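PDB 4NT1: accelerated cell death 11 from Arabidopsis thaliana, which transfers ceramide-1-phosphate and phytoceramide-1-phosphate selectively between membranes, and does not transport ceramide or galactosylceramide, which lack the headgroup phosphate. Local coordinates for residues V112-E117 and Y136-A141; K19-I24 and A188-Y193; S42-L47 and R107-V112. All blocks are in the same frame, centred on the assembly; numbering follows the deposited sequence.

Contact 1: V112-E117 and Y136-A141; sequences VKVLFE and YAQVFA
Val-114 packing against Gln-138 and Val-139 makes a small contact in which a valine meets a glutamine amide and a second valine, joining helix 98-121 to the C-terminal part of helix 129-139 in the all-helical GLTP fold. No hydrogen bond crosses it, and the nearest backbones, at Val-114 and Val-139, stand 8.3 Å apart from CA to CA, leaving the join to side chains.

Both methyls of Val-114 are used. CG2 comes within 3.7 Å of Gln-138 NE2, while CG1 lies 3.9 Å from Gln-138 OE1, and the carboxamide thus spans the forked end of the valine. Gln-138 gets there by stretching out fully: its CG is anti to the backbone N (chi1 179°) and the chain runs straight on past CG. The amide meets the valine by van der Waals contact; the residue is exposed, so its polar atoms can probably meet solvent. Deeper in, Val-114 CG2 also faces Val-139 CG2 at 4.2 Å, a loose methyl contact on the buried side.

The carbonyl O of Tyr-136 accepts two backbone N-H groups, from Phe-140 at 2.8 Å and from Ala-141 at 3.0 Å. The Tyr-136 hydroxyl is hydrogen-bonded to His-144, a residue that binds the ceramide-1-phosphate ligand, which ties segment 136-141 to the lipid-binding site.

Among its neighbours, Val-139 also packs on Asp-110 and Met-111 of helix 98-121, and Phe-140 meets Phe-57 edge-to-face. Elsewhere on segment 112-117, Phe-116 and Val-112 pack on helix 173-199, while Leu-115 leans on Leu-51 of helix 34-51.

Contact 2: K19-I24 and A188-Y193; sequences KKLAII and APLITY
Leu-21 and Leu-190 meet through one methyl each, CD1 of the first lying 4.1 Å from CD2 of the second. Beside them Ala-22 CB sits 4.3 Å from Pro-189 CG, the outermost ring carbon of the proline. These two apolar pairs make up the contact, with no hydrogen bond from one helix to the other. The leucines are buried; Ala-22 and Pro-189 are only partly covered, so the packing grades from interior to surface over a single residue on each side.

The backbones come close here: Ala-22 and Leu-190 are 5.9 Å apart from CA to CA. A methyl side chain at Ala-22 leaves room for such an approach, and the leucines reach each other beside it. Leu-190 holds its CG anti to the backbone N (chi1 174°), whereas Leu-21 turns its CG anti to the carbonyl carbon (chi1 -69°), and the two branched ends meet at a slant.

Pro-189 has no N-H to give to the preceding turn, and helix 173-199 is kinked at this point. One turn on, the chain is tied back twice to the carbonyl O of Ala-188, by Thr-192 N at 3.0 Å and by Thr-192 OG1 at 3.2 Å; the hydroxyl comes in from above the carbonyl plane, 37° out of it.

The contact packs the first helix of the GLTP fold on the last, away from the lipid-binding residues. Leu-21 also rests on Gln-36 and Ala-40 of helix 34-51. Ile-191 packs instead on Lys-106, Asp-110 and Lys-113, so helix 173-199 lies against both helix 10-25 and helix 98-121.

Contact 3: S42-L47 and R107-V112; sequences SLVSPL and RGLDMV
Val-44, Leu-47, Leu-109 and Val-112 meet as four aliphatic side chains between helix 34-51 and helix 98-121, close to the centre of the all-helical GLTP fold. The axes of segments 42-47 and 107-112 approach to 10.8 Å and cross at 59°, and two side chains from each segment take part.

The tightest point is valine against valine: Val-44 CG1 and Val-112 CG2 meet tip to tip at 3.6 Å. The fit around that point is shallow, with the valines end-on and each one's second methyl lying against the leucine three residues along from the other valine. On the Val-44 side this methyl is CG2, which stands 4.3 Å from Leu-109 CD2. On the Val-112 side it is CG1, which lies 3.9 Å from Leu-47 CD1, and those two side chains cross at about a right angle. Each valine therefore spends one methyl on the other valine and the second on a leucine.

Leu-109 sets off at an angle to the opposing helix, and it is the outer end of the chain, with CG anti to the carbonyl carbon (chi1 -63°), that brings CD2 within reach of Val-44. On the other side, the backbone of segment 42-47 departs from a regular alpha-helix: Pro-46 has no N-H to offer, and Leu-47 N bonds to Val-44 O at 2.9 Å, only three residues back.

Phe-18 of helix 10-25 and Tyr-62 of helix 57-63 each cover both Val-44 and Leu-109, while Leu-47 reaches Leu-169. All four contact residues are buried and purely aliphatic, and no hydrogen bond spans the join, which implies that van der Waals fit and exclusion of water, not polar bonds, join these two segments.

How the contacts relate
Contact 3 lies deepest, its centre about 3 Å from the centre of the chain, and all its touching residues are buried and aliphatic. Contacts 1 and 2 sit further out, each mixing buried residues with more exposed ones: an extended glutamine in contact 1, an alanine and a proline in contact 2. Helix 98-121 serves both contact 1 and contact 3, whose segments share Val-112, and Phe-140 packs against Met-111 and Gly-108 between them. Contact 2 joins sequence-distant helices near the two ends of the chain, enclosing the other contacts within its loop; Ile-191 reaches Asp-110, and Leu-190 reaches Leu-109. None of the three has a hydrogen bond across its segments.

Contact 1: V112-E117 and Y136-A141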
# COMPACT_ATOMS: atom_id res chain seq x y z
N VAL A 112 2.03 -3.18 3.00
CA VAL A 112 2.04 -2.49 4.28
C VAL A 112 1.07 -3.18 5.24
O VAL A 112 1.41 -3.39 6.41
CB VAL A 112 1.73 -0.98 4.15
CG1 VAL A 112 1.65 -0.32 5.54
CG2 VAL A 112 2.81 -0.29 3.30
N LYS A 113 -0.10 -3.56 4.76
CA LYS A 113 -1.04 -4.30 5.59
C LYS A 113 -0.40 -5.57 6.18
O LYS A 113 -0.54 -5.83 7.37
CB LYS A 113 -2.30 -4.70 4.81
CG LYS A 113 -3.31 -5.46 5.68
CD LYS A 113 -4.46 -6.04 4.88
CE LYS A 113 -4.10 -7.36 4.26
NZ LYS A 113 -5.20 -8.34 4.43
N VAL A 114 0.27 -6.36 5.34
CA VAL A 114 0.90 -7.60 5.82
C VAL A 114 2.07 -7.29 6.73
O VAL A 114 2.26 -7.95 7.76
CB VAL A 114 1.39 -8.49 4.65
CG1 VAL A 114 2.15 -9.73 5.19
CG2 VAL A 114 0.21 -8.91 3.78
N LEU A 115 2.86 -6.30 6.36
CA LEU A 115 3.94 -5.84 7.23
C LEU A 115 3.42 -5.55 8.64
O LEU A 115 3.97 -6.05 9.64
CB LEU A 115 4.60 -4.59 6.65
CG LEU A 115 5.62 -3.95 7.59
CD1 LEU A 115 6.81 -4.89 7.74
CD2 LEU A 115 6.06 -2.62 7.02
N PHE A 116 2.36 -4.73 8.74
CA PHE A 116 1.76 -4.40 10.03
C PHE A 116 1.23 -5.64 10.77
O PHE A 116 1.45 -5.80 11.97
CB PHE A 116 0.65 -3.35 9.86
CG PHE A 116 1.16 -1.95 9.62
CD1 PHE A 116 2.52 -1.70 9.46
CD2 PHE A 116 0.28 -0.88 9.55
CE1 PHE A 116 2.98 -0.40 9.24
CE2 PHE A 116 0.74 0.41 9.33
CZ PHE A 116 2.09 0.65 9.18
N GLU A 117 0.50 -6.49 10.06
CA GLU A 117 0.01 -7.73 10.65
C GLU A 117 1.18 -8.52 11.25
O GLU A 117 1.08 -9.09 12.34
CB GLU A 117 -0.69 -8.59 9.60
CG GLU A 117 -2.10 -8.14 9.23
CD GLU A 117 -2.66 -8.87 8.01
OE1 GLU A 117 -1.86 -9.37 7.19
OE2 GLU A 117 -3.90 -8.93 7.85
N TYR A 136 7.21 -8.83 2.02
CA TYR A 136 7.78 -8.70 0.68
C TYR A 136 7.55 -9.96 -0.15
O TYR A 136 7.12 -9.89 -1.30
CB TYR A 136 9.28 -8.39 0.73
CG TYR A 136 9.88 -8.47 -0.64
CD1 TYR A 136 9.78 -7.40 -1.53
CD2 TYR A 136 10.50 -9.64 -1.09
CE1 TYR A 136 10.30 -7.48 -2.80
CE2 TYR A 136 11.02 -9.72 -2.37
CZ TYR A 136 10.91 -8.64 -3.22
OH TYR A 136 11.43 -8.71 -4.49
N ALA A 137 7.84 -11.11 0.45
CA ALA A 137 7.75 -12.38 -0.27
C ALA A 137 6.31 -12.72 -0.67
O ALA A 137 6.07 -13.29 -1.72
CB ALA A 137 8.34 -13.51 0.57
N GLN A 138 5.34 -12.36 0.17
CA GLN A 138 3.95 -12.62 -0.17
C GLN A 138 3.43 -11.68 -1.25
O GLN A 138 2.73 -12.11 -2.17
CB GLN A 138 3.05 -12.52 1.07
CG GLN A 138 1.57 -12.76 0.76
CD GLN A 138 0.68 -12.53 1.96
OE1 GLN A 138 1.04 -12.86 3.09
NE2 GLN A 138 -0.50 -11.95 1.73
N VAL A 139 3.75 -10.39 -1.13
CA VAL A 139 3.11 -9.39 -1.98
C VAL A 139 3.90 -9.03 -3.24
O VAL A 139 3.33 -8.97 -4.33
CB VAL A 139 2.77 -8.11 -1.16
CG1 VAL A 139 2.15 -7.04 -2.07
CG2 VAL A 139 1.82 -8.47 -0.02
N PHE A 140 5.20 -8.81 -3.10
CA PHE A 140 5.98 -8.29 -4.21
C PHE A 140 6.87 -9.30 -4.94
O PHE A 140 7.06 -9.20 -6.15
CB PHE A 140 6.82 -7.09 -3.77
CG PHE A 140 6.05 -5.80 -3.70
CD1 PHE A 140 5.53 -5.23 -4.85
CD2 PHE A 140 5.88 -5.14 -2.49
CE1 PHE A 140 4.82 -4.03 -4.79
CE2 PHE A 140 5.18 -3.94 -2.42
CZ PHE A 140 4.66 -3.39 -3.57
N ALA A 141 7.42 -10.27 -4.23
CA ALA A 141 8.28 -11.25 -4.89
C ALA A 141 7.64 -11.89 -6.14
O ALA A 141 8.34 -12.10 -7.13
CB ALA A 141 8.77 -12.32 -3.91

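Contact 2: K19-I24 and A188-Y193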
# COMPACT_ATOMS: atom_id res chain seq x y z
N LYS A 19 -9.30 4.78 7.69
CA LYS A 19 -10.59 4.62 8.33
C LYS A 19 -11.69 5.24 7.46
O LYS A 19 -12.73 4.64 7.23
CB LYS A 19 -10.58 5.25 9.73
CG LYS A 19 -11.90 5.10 10.48
CD LYS A 19 -11.83 5.68 11.88
CE LYS A 19 -11.45 4.63 12.90
NZ LYS A 19 -12.52 3.60 13.06
N LYS A 20 -11.43 6.45 6.95
CA LYS A 20 -12.41 7.14 6.11
C LYS A 20 -12.71 6.38 4.82
O LYS A 20 -13.86 6.31 4.39
CB LYS A 20 -11.93 8.56 5.76
CG LYS A 20 -11.94 9.52 6.94
CD LYS A 20 -11.37 10.86 6.51
CE LYS A 20 -11.29 11.82 7.68
NZ LYS A 20 -10.22 11.41 8.64
N LEU A 21 -11.67 5.84 4.19
CA LEU A 21 -11.84 5.05 2.98
C LEU A 21 -12.62 3.78 3.28
O LEU A 21 -13.48 3.39 2.49
CB LEU A 21 -10.48 4.74 2.32
CG LEU A 21 -9.81 5.99 1.74
CD1 LEU A 21 -8.35 5.71 1.28
CD2 LEU A 21 -10.64 6.54 0.59
N ALA A 22 -12.35 3.13 4.42
CA ALA A 22 -13.09 1.91 4.79
C ALA A 22 -14.57 2.22 4.99
O ALA A 22 -15.45 1.47 4.55
CB ALA A 22 -12.50 1.29 6.04
N ILE A 23 -14.85 3.34 5.65
CA ILE A 23 -16.24 3.79 5.82
C ILE A 23 -16.95 3.97 4.49
O ILE A 23 -18.10 3.57 4.33
CB ILE A 23 -16.31 5.10 6.63
CG1 ILE A 23 -15.87 4.85 8.07
CG2 ILE A 23 -17.71 5.70 6.56
CD1 ILE A 23 -15.64 6.13 8.88
N ILE A 24 -16.26 4.59 3.52
CA ILE A 24 -16.82 4.77 2.18
C ILE A 24 -17.09 3.44 1.48
O ILE A 24 -18.16 3.23 0.92
CB ILE A 24 -15.89 5.64 1.31
CG1 ILE A 24 -15.85 7.09 1.83
CG2 ILE A 24 -16.34 5.59 -0.17
CD1 ILE A 24 -14.70 7.93 1.23
N ALA A 188 -7.94 -3.68 4.78
CA ALA A 188 -8.36 -4.98 4.27
C ALA A 188 -9.59 -4.89 3.36
O ALA A 188 -9.55 -5.36 2.23
CB ALA A 188 -8.56 -6.00 5.40
N PRO A 189 -10.68 -4.26 3.84
CA PRO A 189 -11.85 -4.12 2.96
C PRO A 189 -11.58 -3.24 1.74
O PRO A 189 -12.17 -3.48 0.69
CB PRO A 189 -12.91 -3.45 3.86
CG PRO A 189 -12.15 -2.89 5.02
CD PRO A 189 -10.93 -3.74 5.20
N LEU A 190 -10.72 -2.23 1.88
CA LEU A 190 -10.35 -1.38 0.76
C LEU A 190 -9.63 -2.17 -0.34
O LEU A 190 -9.93 -2.04 -1.54
CB LEU A 190 -9.46 -0.22 1.26
CG LEU A 190 -8.88 0.67 0.16
CD1 LEU A 190 -10.00 1.32 -0.60
CD2 LEU A 190 -7.91 1.70 0.77
N ILE A 191 -8.67 -2.98 0.09
CA ILE A 191 -7.90 -3.80 -0.83
C ILE A 191 -8.81 -4.81 -1.54
O ILE A 191 -8.67 -5.04 -2.74
CB ILE A 191 -6.75 -4.51 -0.10
CG1 ILE A 191 -5.66 -3.49 0.23
CG2 ILE A 191 -6.19 -5.68 -0.93
CD1 ILE A 191 -4.77 -3.89 1.38
N THR A 192 -9.74 -5.40 -0.81
CA THR A 192 -10.71 -6.33 -1.40
C THR A 192 -11.61 -5.58 -2.39
O THR A 192 -11.91 -6.08 -3.47
CB THR A 192 -11.60 -6.95 -0.30
OG1 THR A 192 -10.79 -7.76 0.57
CG2 THR A 192 -12.68 -7.82 -0.91
N TYR A 193 -12.05 -4.39 -1.99
CA TYR A 193 -12.83 -3.54 -2.88
C TYR A 193 -12.06 -3.27 -4.17
O TYR A 193 -12.61 -3.35 -5.26
CB TYR A 193 -13.19 -2.21 -2.18
CG TYR A 193 -13.85 -1.21 -3.11
CD1 TYR A 193 -15.22 -1.21 -3.31
CD2 TYR A 193 -13.09 -0.27 -3.80
CE1 TYR A 193 -15.82 -0.30 -4.17
CE2 TYR A 193 -13.68 0.64 -4.66
CZ TYR A 193 -15.04 0.62 -4.84
OH TYR A 193 -15.63 1.52 -5.69

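Contact 3: S42-L47 and R107-V112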
# COMPACT_ATOMS: atom_id res chain seq x y z
N SER A 42 -0.58 8.48 -0.41
CA SER A 42 0.66 9.25 -0.30
C SER A 42 1.15 9.32 1.15
O SER A 42 2.33 9.49 1.39
CB SER A 42 0.49 10.65 -0.90
OG SER A 42 1.74 11.32 -0.97
N LEU A 43 0.24 9.17 2.10
CA LEU A 43 0.66 9.17 3.51
C LEU A 43 1.48 7.92 3.84
O LEU A 43 2.27 7.92 4.78
CB LEU A 43 -0.55 9.27 4.44
CG LEU A 43 -1.37 10.56 4.33
CD1 LEU A 43 -2.64 10.46 5.19
CD2 LEU A 43 -0.54 11.78 4.71
N VAL A 44 1.26 6.87 3.06
CA VAL A 44 1.97 5.61 3.25
C VAL A 44 3.36 5.62 2.60
O VAL A 44 4.27 4.93 3.05
CB VAL A 44 1.15 4.44 2.67
CG1 VAL A 44 1.95 3.14 2.72
CG2 VAL A 44 -0.17 4.28 3.43
N SER A 45 3.54 6.42 1.55
CA SER A 45 4.79 6.40 0.79
C SER A 45 6.08 6.45 1.63
O SER A 45 7.02 5.71 1.37
CB SER A 45 4.82 7.52 -0.26
OG SER A 45 3.80 7.33 -1.23
N PRO A 46 6.13 7.33 2.64
CA PRO A 46 7.41 7.46 3.37
C PRO A 46 7.77 6.24 4.19
O PRO A 46 8.92 6.11 4.59
CB PRO A 46 7.17 8.68 4.29
CG PRO A 46 6.00 9.41 3.68
CD PRO A 46 5.14 8.34 3.08
N LEU A 47 6.82 5.34 4.45
CA LEU A 47 7.15 4.13 5.20
C LEU A 47 8.21 3.29 4.50
O LEU A 47 9.06 2.69 5.15
CB LEU A 47 5.91 3.28 5.47
CG LEU A 47 4.76 3.92 6.25
CD1 LEU A 47 3.58 2.96 6.30
CD2 LEU A 47 5.20 4.32 7.66
N ARG A 107 -0.99 -3.00 -4.57
CA ARG A 107 0.01 -3.94 -4.05
C ARG A 107 0.80 -3.34 -2.88
O ARG A 107 1.09 -4.02 -1.90
CB ARG A 107 0.94 -4.43 -5.16
CG ARG A 107 0.24 -5.34 -6.16
CD ARG A 107 1.09 -5.59 -7.38
NE ARG A 107 0.39 -6.43 -8.35
CZ ARG A 107 0.74 -6.54 -9.63
NH1 ARG A 107 1.79 -5.87 -10.10
NH2 ARG A 107 0.05 -7.34 -10.43
N GLY A 108 1.16 -2.06 -3.00
CA GLY A 108 1.84 -1.39 -1.91
C GLY A 108 1.02 -1.34 -0.63
O GLY A 108 1.54 -1.59 0.47
N LEU A 109 -0.26 -1.01 -0.75
CA LEU A 109 -1.15 -0.97 0.41
C LEU A 109 -1.22 -2.34 1.06
O LEU A 109 -1.25 -2.46 2.29
CB LEU A 109 -2.56 -0.55 0.01
CG LEU A 109 -2.70 0.85 -0.57
CD1 LEU A 109 -4.15 1.09 -1.01
CD2 LEU A 109 -2.24 1.93 0.43
N ASP A 110 -1.26 -3.38 0.23
CA ASP A 110 -1.32 -4.75 0.71
C ASP A 110 -0.02 -5.13 1.41
O ASP A 110 -0.04 -5.72 2.49
CB ASP A 110 -1.62 -5.70 -0.47
CG ASP A 110 -2.18 -7.05 -0.05
OD1 ASP A 110 -2.62 -7.19 1.11
OD2 ASP A 110 -2.18 -7.98 -0.89
N MET A 111 1.13 -4.77 0.83
CA MET A 111 2.39 -5.08 1.50
C MET A 111 2.48 -4.43 2.89
O MET A 111 2.96 -5.04 3.84
CB MET A 111 3.62 -4.68 0.67
CG MET A 111 4.91 -5.42 1.14
SD MET A 111 6.42 -4.44 0.98
CE MET A 111 6.38 -3.44 2.48
N VAL A 112 2.03 -3.18 3.00
CA VAL A 112 2.04 -2.49 4.28
C VAL A 112 1.07 -3.18 5.24
O VAL A 112 1.41 -3.39 6.41
CB VAL A 112 1.73 -0.98 4.15
CG1 VAL A 112 1.65 -0.32 5.54
CG2 VAL A 112 2.81 -0.29 3.30